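Local coordinates for protein pngf-ii (Elizabethkingia meningoseptica, PDB 4R4X) that is a bacterial peptide:N-glycosidase that removes N-linked glycans from glycoproteins, probably by cleaving the bond between the glycan and its asparagine, at residues 214-219 / 386-391; 260-265 / 392-397. One frame throughout, in Å; residues are numbered along the deposited sequence.

Interaction 1: 214-219 / 386-391; sequences GTIILK and TNVMEM
I216 lays the end of its side chain against the bend at V388: CD1 comes within 3.3 Å of V388 O, while 3.9 Å separates it from V388 CG1. With CG1 beside the backbone N (chi1 -53°) and CD1 extended beyond it, the methyl heads toward the CG of selenomethionine M389, which it brushes more loosely, with V388 O at its side. V388 and M389 are the middle residues of a type I turn that runs from N387 to E390.

One residue earlier the contact turns polar. No direct hydrogen bond joins the segments; a water does the work, donating to T215 OG1 (2.9 Å) and to V388 O (2.8 Å) and accepting from M391 N. T215 OG1 in turn is bonded to G212 O. Selenomethionine M391, bent at chi2 (93°), crosses T215 at about a right angle, with M391 SE 4.0 Å from T215 CG2.

T215 and I216 form a classic beta bulge against strand 209-211, at the start of strand 216-222. That strand lies second from one end of the nine-stranded antiparallel sheet. Helix 262-268 closes the surroundings, its L266 touching both I216 and M389, while F252 of strand 248-253 packs on I216.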
ATOM      1  N   GLY A 214     -26.968   0.412  -1.721  1.00 15.18           N
ATOM      2  CA  GLY A 214     -25.896   1.266  -1.210  1.00 15.16           C
ATOM      3  C   GLY A 214     -24.715   0.518  -0.567  1.00 13.69           C
ATOM      4  O   GLY A 214     -23.705   1.134  -0.224  1.00 13.57           O
ATOM      5  N   THR A 215     -24.845  -0.788  -0.380  1.00 12.94           N
ATOM      6  CA  THR A 215     -23.814  -1.566   0.315  1.00 12.82           C
ATOM      7  C   THR A 215     -22.619  -1.938  -0.568  1.00 12.33           C
ATOM      8  O   THR A 215     -21.591  -2.395  -0.066  1.00 11.71           O
ATOM      9  CB  THR A 215     -24.411  -2.837   0.926  1.00 13.03           C
ATOM     10  OG1 THR A 215     -25.002  -3.641  -0.098  1.00 13.67           O
ATOM     11  CG2 THR A 215     -25.443  -2.493   1.973  1.00 12.96           C
ATOM     12  N   ILE A 216     -22.753  -1.722  -1.872  1.00 12.58           N
ATOM     13  CA  ILE A 216     -21.689  -2.011  -2.846  1.00 13.53           C
ATOM     14  C   ILE A 216     -21.456  -0.775  -3.706  1.00 13.88           C
ATOM     15  O   ILE A 216     -22.411  -0.236  -4.280  1.00 13.64           O
ATOM     16  CB  ILE A 216     -22.087  -3.160  -3.777  1.00 13.79           C
ATOM     17  CG1 ILE A 216     -22.515  -4.403  -2.981  1.00 13.90           C
ATOM     18  CG2 ILE A 216     -20.951  -3.505  -4.723  1.00 14.00           C
ATOM     19  CD1 ILE A 216     -23.379  -5.368  -3.785  1.00 14.25           C
ATOM     20  N   ILE A 217     -20.215  -0.304  -3.745  1.00 13.74           N
ATOM     21  CA  ILE A 217     -19.812   0.757  -4.657  1.00 14.50           C
ATOM     22  C   ILE A 217     -18.749   0.230  -5.634  1.00 15.55           C
ATOM     23  O   ILE A 217     -17.819  -0.499  -5.237  1.00 15.53           O
ATOM     24  CB  ILE A 217     -19.315   2.027  -3.920  1.00 14.34           C
ATOM     25  CG1 ILE A 217     -18.124   1.729  -3.007  1.00 14.85           C
ATOM     26  CG2 ILE A 217     -20.451   2.633  -3.094  1.00 15.43           C
ATOM     27  CD1 ILE A 217     -17.642   2.929  -2.218  1.00 14.65           C
ATOM     28  N   LEU A 218     -18.849   0.640  -6.896  1.00 15.33           N
ATOM     29  CA  LEU A 218     -18.038   0.044  -7.966  1.00 17.13           C
ATOM     30  C   LEU A 218     -17.626   1.100  -8.986  1.00 16.84           C
ATOM     31  O   LEU A 218     -18.414   1.973  -9.305  1.00 16.65           O
ATOM     32  CB  LEU A 218     -18.875  -1.017  -8.681  1.00 19.15           C
ATOM     33  CG  LEU A 218     -18.111  -1.951  -9.616  1.00 21.70           C
ATOM     34  CD1 LEU A 218     -17.359  -2.966  -8.791  1.00 22.53           C
ATOM     35  CD2 LEU A 218     -19.025  -2.708 -10.573  1.00 23.01           C
ATOM     36  N   LYS A 219     -16.407   1.016  -9.505  1.00 16.26           N
ATOM     37  CA  LYS A 219     -16.029   1.856 -10.635  1.00 17.37           C
ATOM     38  C   LYS A 219     -15.048   1.141 -11.543  1.00 17.55           C
ATOM     39  O   LYS A 219     -14.516   0.075 -11.198  1.00 16.84           O
ATOM     40  CB  LYS A 219     -15.461   3.200 -10.180  1.00 17.70           C
ATOM     41  CG  LYS A 219     -14.167   3.141  -9.418  1.00 18.64           C
ATOM     42  CD  LYS A 219     -13.394   4.474  -9.427  1.00 19.74           C
ATOM     43  CE  LYS A 219     -14.228   5.664  -9.025  1.00 19.45           C
ATOM     44  NZ  LYS A 219     -13.423   6.913  -8.961  1.00 19.24           N
ATOM     45  N   THR A 386     -18.384 -15.815  -0.641  1.00 12.96           N
ATOM     46  CA  THR A 386     -18.744 -14.590   0.064  1.00 13.02           C
ATOM     47  C   THR A 386     -19.888 -13.849  -0.644  1.00 13.79           C
ATOM     48  O   THR A 386     -19.745 -13.435  -1.804  1.00 13.29           O
ATOM     49  CB  THR A 386     -17.532 -13.654   0.197  1.00 12.98           C
ATOM     50  OG1 THR A 386     -16.437 -14.341   0.829  1.00 12.54           O
ATOM     51  CG2 THR A 386     -17.895 -12.402   1.020  1.00 13.32           C
ATOM     52  N   ASN A 387     -20.998 -13.634   0.052  1.00 13.97           N
ATOM     53  CA  ASN A 387     -22.150 -13.026  -0.616  1.00 14.63           C
ATOM     54  C   ASN A 387     -22.161 -11.497  -0.498  1.00 15.21           C
ATOM     55  O   ASN A 387     -22.884 -10.869   0.315  1.00 14.89           O
ATOM     56  CB  ASN A 387     -23.466 -13.697  -0.232  1.00 15.39           C
ATOM     57  CG  ASN A 387     -23.784 -13.585   1.239  1.00 16.30           C
ATOM     58  OD1 ASN A 387     -22.888 -13.616   2.093  1.00 16.61           O
ATOM     59  ND2 ASN A 387     -25.070 -13.448   1.546  1.00 15.96           N
ATOM     60  N   VAL A 388     -21.318 -10.910  -1.338  1.00 15.29           N
ATOM     61  CA  VAL A 388     -21.230  -9.475  -1.487  1.00 15.09           C
ATOM     62  C   VAL A 388     -22.583  -8.941  -1.907  1.00 14.79           C
ATOM     63  O   VAL A 388     -22.923  -7.806  -1.560  1.00 14.75           O
ATOM     64  CB  VAL A 388     -20.114  -9.105  -2.477  1.00 15.19           C
ATOM     65  CG1 VAL A 388     -20.354  -7.777  -3.187  1.00 15.64           C
ATOM     66  CG2 VAL A 388     -18.766  -9.100  -1.745  1.00 15.45           C
HETATM   67  N   MSE A 389     -23.355  -9.768  -2.622  1.00 14.88           N
HETATM   68  CA  MSE A 389     -24.723  -9.405  -3.009  1.00 16.35           C
HETATM   69  C   MSE A 389     -25.767  -9.799  -1.965  1.00 16.75           C
HETATM   70  O   MSE A 389     -26.928 -10.063  -2.298  1.00 16.28           O
HETATM   71  CB  MSE A 389     -25.001 -10.013  -4.402  1.00 17.35           C
HETATM   72  CG  MSE A 389     -24.378  -9.136  -5.475  1.00 19.73           C
HETATM   73 SE   MSE A 389     -24.682  -9.992  -7.237  1.00 25.97          SE
HETATM   74  CE  MSE A 389     -26.556  -9.449  -7.426  1.00 23.52           C
ATOM     75  N   GLU A 390     -25.355  -9.817  -0.702  1.00 17.65           N
ATOM     76  CA  GLU A 390     -26.256 -10.084   0.433  1.00 18.74           C
ATOM     77  C   GLU A 390     -27.544  -9.251   0.388  1.00 18.69           C
ATOM     78  O   GLU A 390     -28.624  -9.759   0.698  1.00 16.68           O
ATOM     79  CB  GLU A 390     -25.513  -9.784   1.725  1.00 21.15           C
ATOM     80  CG  GLU A 390     -26.302  -9.979   3.013  1.00 23.45           C
ATOM     81  CD  GLU A 390     -25.536  -9.472   4.243  1.00 26.30           C
ATOM     82  OE1 GLU A 390     -26.106  -9.491   5.349  1.00 25.86           O
ATOM     83  OE2 GLU A 390     -24.367  -9.050   4.102  1.00 27.35           O
HETATM   84  N   MSE A 391     -27.432  -7.992   0.036  1.00 18.42           N
HETATM   85  CA  MSE A 391     -28.606  -7.087  -0.012  1.00 21.44           C
HETATM   86  C   MSE A 391     -29.065  -6.943  -1.463  1.00 20.06           C
HETATM   87  O   MSE A 391     -29.613  -5.920  -1.864  1.00 20.25           O
HETATM   88  CB  MSE A 391     -28.221  -5.758   0.652  1.00 23.24           C
HETATM   89  CG  MSE A 391     -28.131  -5.881   2.179  1.00 27.47           C
HETATM   90 SE   MSE A 391     -26.261  -6.290   2.749  1.00 39.04          SE
HETATM   91  CE  MSE A 391     -26.660  -6.346   4.693  1.00 32.23           C
TER
HETATM   92  O   HOH W   1     -25.238  -6.453  -0.907  1.00 14.47           O

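Interaction 2: 260-265 / 392-397; sequences ISYYTG and AGQDYP
A very short hydrogen bond carries this contact: Y262 OH donates to Q394 OE1, modelled at 2.5 Å, a length to take with reserve, and no other residue pair touches between the two segments. It ties the first turn of helix 262-268 to the long loop between strands 378-384 and 406-412, structural packing between the N- and C-terminal PNGase F-like regions. The two side chains come from opposite directions. Q394 is stretched to nearly its full length, CG anti to the backbone N (chi1 -172°) and the chain straight beyond it, which places the amide right at the phenol. OE1 lies at the ring edge, in the ring plane, but the amide as a whole is turned 48° out of it. Y262 CE1 is 4.0 Å from Q394 NE2, so the rest of the amide passes beside the ring edge.

The start of the helix that holds Y262 is well defined. S261 is its N-cap and shares a capping box with T264: S261 N gives a nearly straight bond to T264 OG1 (3.1 Å, 176°). S261 OG also accepts a weak capping bond from Y263 N. F296 meets the ring of Y262 with planes about 50° apart.

Q394 OE1 is buried and takes a second bond, from M389 N, and NE2 makes a weak one to Q285 O. Two donors thus grip the carbonyl oxygen, and the bonds at both ends of the amide fix its rotation. M389 N also reaches Y262 OH weakly, which may make the hydroxyl a somewhat better donor to OE1 and knits Y262, Q394 and M389 into one hydrogen-bonded group.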
ATOM      1  N   ILE A 260     -19.998 -14.720 -18.721  1.00 18.34           N
ATOM      2  CA  ILE A 260     -20.702 -14.198 -17.558  1.00 18.06           C
ATOM      3  C   ILE A 260     -19.681 -13.793 -16.467  1.00 16.34           C
ATOM      4  O   ILE A 260     -18.662 -14.433 -16.322  1.00 15.52           O
ATOM      5  CB  ILE A 260     -21.638 -15.259 -16.941  1.00 19.63           C
ATOM      6  CG1 ILE A 260     -22.520 -15.921 -17.999  1.00 22.28           C
ATOM      7  CG2 ILE A 260     -22.539 -14.640 -15.872  1.00 20.86           C
ATOM      8  CD1 ILE A 260     -23.255 -17.149 -17.482  1.00 23.53           C
ATOM      9  N   SER A 261     -19.966 -12.721 -15.728  1.00 14.80           N
ATOM     10  CA  SER A 261     -19.151 -12.323 -14.589  1.00 14.48           C
ATOM     11  C   SER A 261     -20.061 -11.922 -13.442  1.00 14.30           C
ATOM     12  O   SER A 261     -21.272 -11.811 -13.586  1.00 14.79           O
ATOM     13  CB  SER A 261     -18.270 -11.110 -14.929  1.00 14.01           C
ATOM     14  OG  SER A 261     -19.052  -9.931 -14.955  1.00 14.34           O
ATOM     15  N   TYR A 262     -19.461 -11.628 -12.301  1.00 14.06           N
ATOM     16  CA  TYR A 262     -20.247 -11.149 -11.186  1.00 14.07           C
ATOM     17  C   TYR A 262     -20.954  -9.839 -11.531  1.00 13.66           C
ATOM     18  O   TYR A 262     -22.017  -9.547 -10.964  1.00 13.36           O
ATOM     19  CB  TYR A 262     -19.343 -10.986  -9.976  1.00 14.30           C
ATOM     20  CG  TYR A 262     -20.025 -11.021  -8.635  1.00 14.00           C
ATOM     21  CD1 TYR A 262     -20.584 -12.183  -8.138  1.00 14.36           C
ATOM     22  CD2 TYR A 262     -20.027  -9.909  -7.830  1.00 14.34           C
ATOM     23  CE1 TYR A 262     -21.170 -12.215  -6.873  1.00 13.82           C
ATOM     24  CE2 TYR A 262     -20.609  -9.916  -6.577  1.00 14.53           C
ATOM     25  CZ  TYR A 262     -21.165 -11.078  -6.090  1.00 14.28           C
ATOM     26  OH  TYR A 262     -21.717 -11.084  -4.829  1.00 14.46           O
ATOM     27  N   TYR A 263     -20.384  -9.062 -12.461  1.00 14.47           N
ATOM     28  CA  TYR A 263     -21.008  -7.814 -12.955  1.00 15.62           C
ATOM     29  C   TYR A 263     -22.348  -8.051 -13.659  1.00 15.52           C
ATOM     30  O   TYR A 263     -23.264  -7.238 -13.554  1.00 15.45           O
ATOM     31  CB  TYR A 263     -20.047  -7.051 -13.885  1.00 16.69           C
ATOM     32  CG  TYR A 263     -20.456  -5.634 -14.256  1.00 17.90           C
ATOM     33  CD1 TYR A 263     -20.624  -4.661 -13.279  1.00 19.23           C
ATOM     34  CD2 TYR A 263     -20.617  -5.252 -15.597  1.00 19.48           C
ATOM     35  CE1 TYR A 263     -20.973  -3.362 -13.610  1.00 19.82           C
ATOM     36  CE2 TYR A 263     -20.927  -3.938 -15.936  1.00 20.18           C
ATOM     37  CZ  TYR A 263     -21.107  -3.007 -14.941  1.00 19.81           C
ATOM     38  OH  TYR A 263     -21.443  -1.704 -15.223  1.00 19.81           O
ATOM     39  N   THR A 264     -22.471  -9.168 -14.344  1.00 15.97           N
ATOM     40  CA  THR A 264     -23.765  -9.572 -14.913  1.00 16.58           C
ATOM     41  C   THR A 264     -24.818  -9.705 -13.803  1.00 16.69           C
ATOM     42  O   THR A 264     -25.931  -9.208 -13.935  1.00 16.93           O
ATOM     43  CB  THR A 264     -23.658 -10.914 -15.648  1.00 17.07           C
ATOM     44  OG1 THR A 264     -22.398 -10.978 -16.329  1.00 16.96           O
ATOM     45  CG2 THR A 264     -24.804 -11.054 -16.646  1.00 17.56           C
ATOM     46  N   GLY A 265     -24.440 -10.356 -12.703  1.00 16.56           N
ATOM     47  CA  GLY A 265     -25.294 -10.439 -11.530  1.00 16.64           C
ATOM     48  C   GLY A 265     -25.644  -9.078 -10.951  1.00 16.11           C
ATOM     49  O   GLY A 265     -26.805  -8.805 -10.641  1.00 16.42           O
ATOM     50  N   ALA A 392     -28.788  -7.956  -2.274  1.00 19.17           N
ATOM     51  CA  ALA A 392     -29.265  -8.005  -3.648  1.00 18.99           C
ATOM     52  C   ALA A 392     -29.636  -9.416  -4.061  1.00 19.04           C
ATOM     53  O   ALA A 392     -29.505  -9.756  -5.235  1.00 19.15           O
ATOM     54  CB  ALA A 392     -28.212  -7.443  -4.586  1.00 19.63           C
ATOM     55  N   GLY A 393     -30.056 -10.237  -3.092  1.00 17.70           N
ATOM     56  CA  GLY A 393     -30.606 -11.562  -3.347  1.00 18.58           C
ATOM     57  C   GLY A 393     -29.646 -12.755  -3.346  1.00 18.86           C
ATOM     58  O   GLY A 393     -30.059 -13.871  -3.640  1.00 18.26           O
ATOM     59  N   GLN A 394     -28.372 -12.548  -3.018  1.00 17.51           N
ATOM     60  CA  GLN A 394     -27.421 -13.682  -3.005  1.00 17.60           C
ATOM     61  C   GLN A 394     -27.437 -14.355  -1.635  1.00 18.23           C
ATOM     62  O   GLN A 394     -27.224 -13.692  -0.617  1.00 16.87           O
ATOM     63  CB  GLN A 394     -26.002 -13.219  -3.346  1.00 17.17           C
ATOM     64  CG  GLN A 394     -25.016 -14.365  -3.544  1.00 16.91           C
ATOM     65  CD  GLN A 394     -23.593 -13.913  -3.866  1.00 16.27           C
ATOM     66  OE1 GLN A 394     -23.230 -12.736  -3.748  1.00 16.03           O
ATOM     67  NE2 GLN A 394     -22.784 -14.858  -4.304  1.00 16.30           N
ATOM     68  N   ASP A 395     -27.677 -15.670  -1.614  1.00 17.76           N
ATOM     69  CA  ASP A 395     -27.788 -16.417  -0.363  1.00 17.42           C
ATOM     70  C   ASP A 395     -26.477 -16.481   0.406  1.00 16.67           C
ATOM     71  O   ASP A 395     -25.402 -16.416  -0.181  1.00 16.44           O
ATOM     72  CB  ASP A 395     -28.300 -17.834  -0.650  1.00 19.75           C
ATOM     73  CG  ASP A 395     -29.781 -17.847  -0.903  1.00 21.80           C
ATOM     74  OD1 ASP A 395     -30.512 -17.417   0.019  1.00 22.76           O
ATOM     75  OD2 ASP A 395     -30.204 -18.233  -2.006  1.00 22.84           O
ATOM     76  N   TYR A 396     -26.586 -16.587   1.724  1.00 15.70           N
ATOM     77  CA  TYR A 396     -25.418 -16.799   2.575  1.00 17.32           C
ATOM     78  C   TYR A 396     -24.823 -18.157   2.309  1.00 15.95           C
ATOM     79  O   TYR A 396     -25.545 -19.065   1.934  1.00 14.61           O
ATOM     80  CB  TYR A 396     -25.792 -16.714   4.042  1.00 18.78           C
ATOM     81  CG  TYR A 396     -26.154 -15.338   4.469  1.00 20.36           C
ATOM     82  CD1 TYR A 396     -27.469 -14.890   4.368  1.00 23.12           C
ATOM     83  CD2 TYR A 396     -25.196 -14.471   4.970  1.00 22.70           C
ATOM     84  CE1 TYR A 396     -27.818 -13.627   4.766  1.00 24.70           C
ATOM     85  CE2 TYR A 396     -25.540 -13.203   5.383  1.00 23.80           C
ATOM     86  CZ  TYR A 396     -26.851 -12.793   5.271  1.00 25.29           C
ATOM     87  OH  TYR A 396     -27.203 -11.537   5.658  1.00 28.86           O
ATOM     88  N   PRO A 397     -23.508 -18.306   2.545  1.00 15.27           N
ATOM     89  CA  PRO A 397     -22.831 -19.555   2.237  1.00 15.67           C
ATOM     90  C   PRO A 397     -23.008 -20.636   3.299  1.00 15.47           C
ATOM     91  O   PRO A 397     -22.093 -20.952   4.054  1.00 15.03           O
ATOM     92  CB  PRO A 397     -21.364 -19.115   2.069  1.00 15.74           C
ATOM     93  CG  PRO A 397     -21.236 -17.922   2.953  1.00 15.49           C
ATOM     94  CD  PRO A 397     -22.547 -17.213   2.787  1.00 15.42           C
TER

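How the interactions relate
Along the chain come 214-219, then 260-265, then 386-391 and directly 392-397, so the two contacts cross: interaction 1 closes a loop of 166 intervening residues and interaction 2 one of 126, each begun before the other ends. Both bring the single loop after strand 378-384 back to the earlier half, where 214-219 and 260-265 belong to the N-terminal PNGase F-like region, while 392-397 runs into the C-terminal one. Their centres lie 9 Å apart. M389 O probably bonds to Q394 N (3.0 Å), and M389 CE packs on G265 O. The loop is therefore fastened to strand 216-222 and helix 262-268, consistent with a seam between the two PNGase F-like domains.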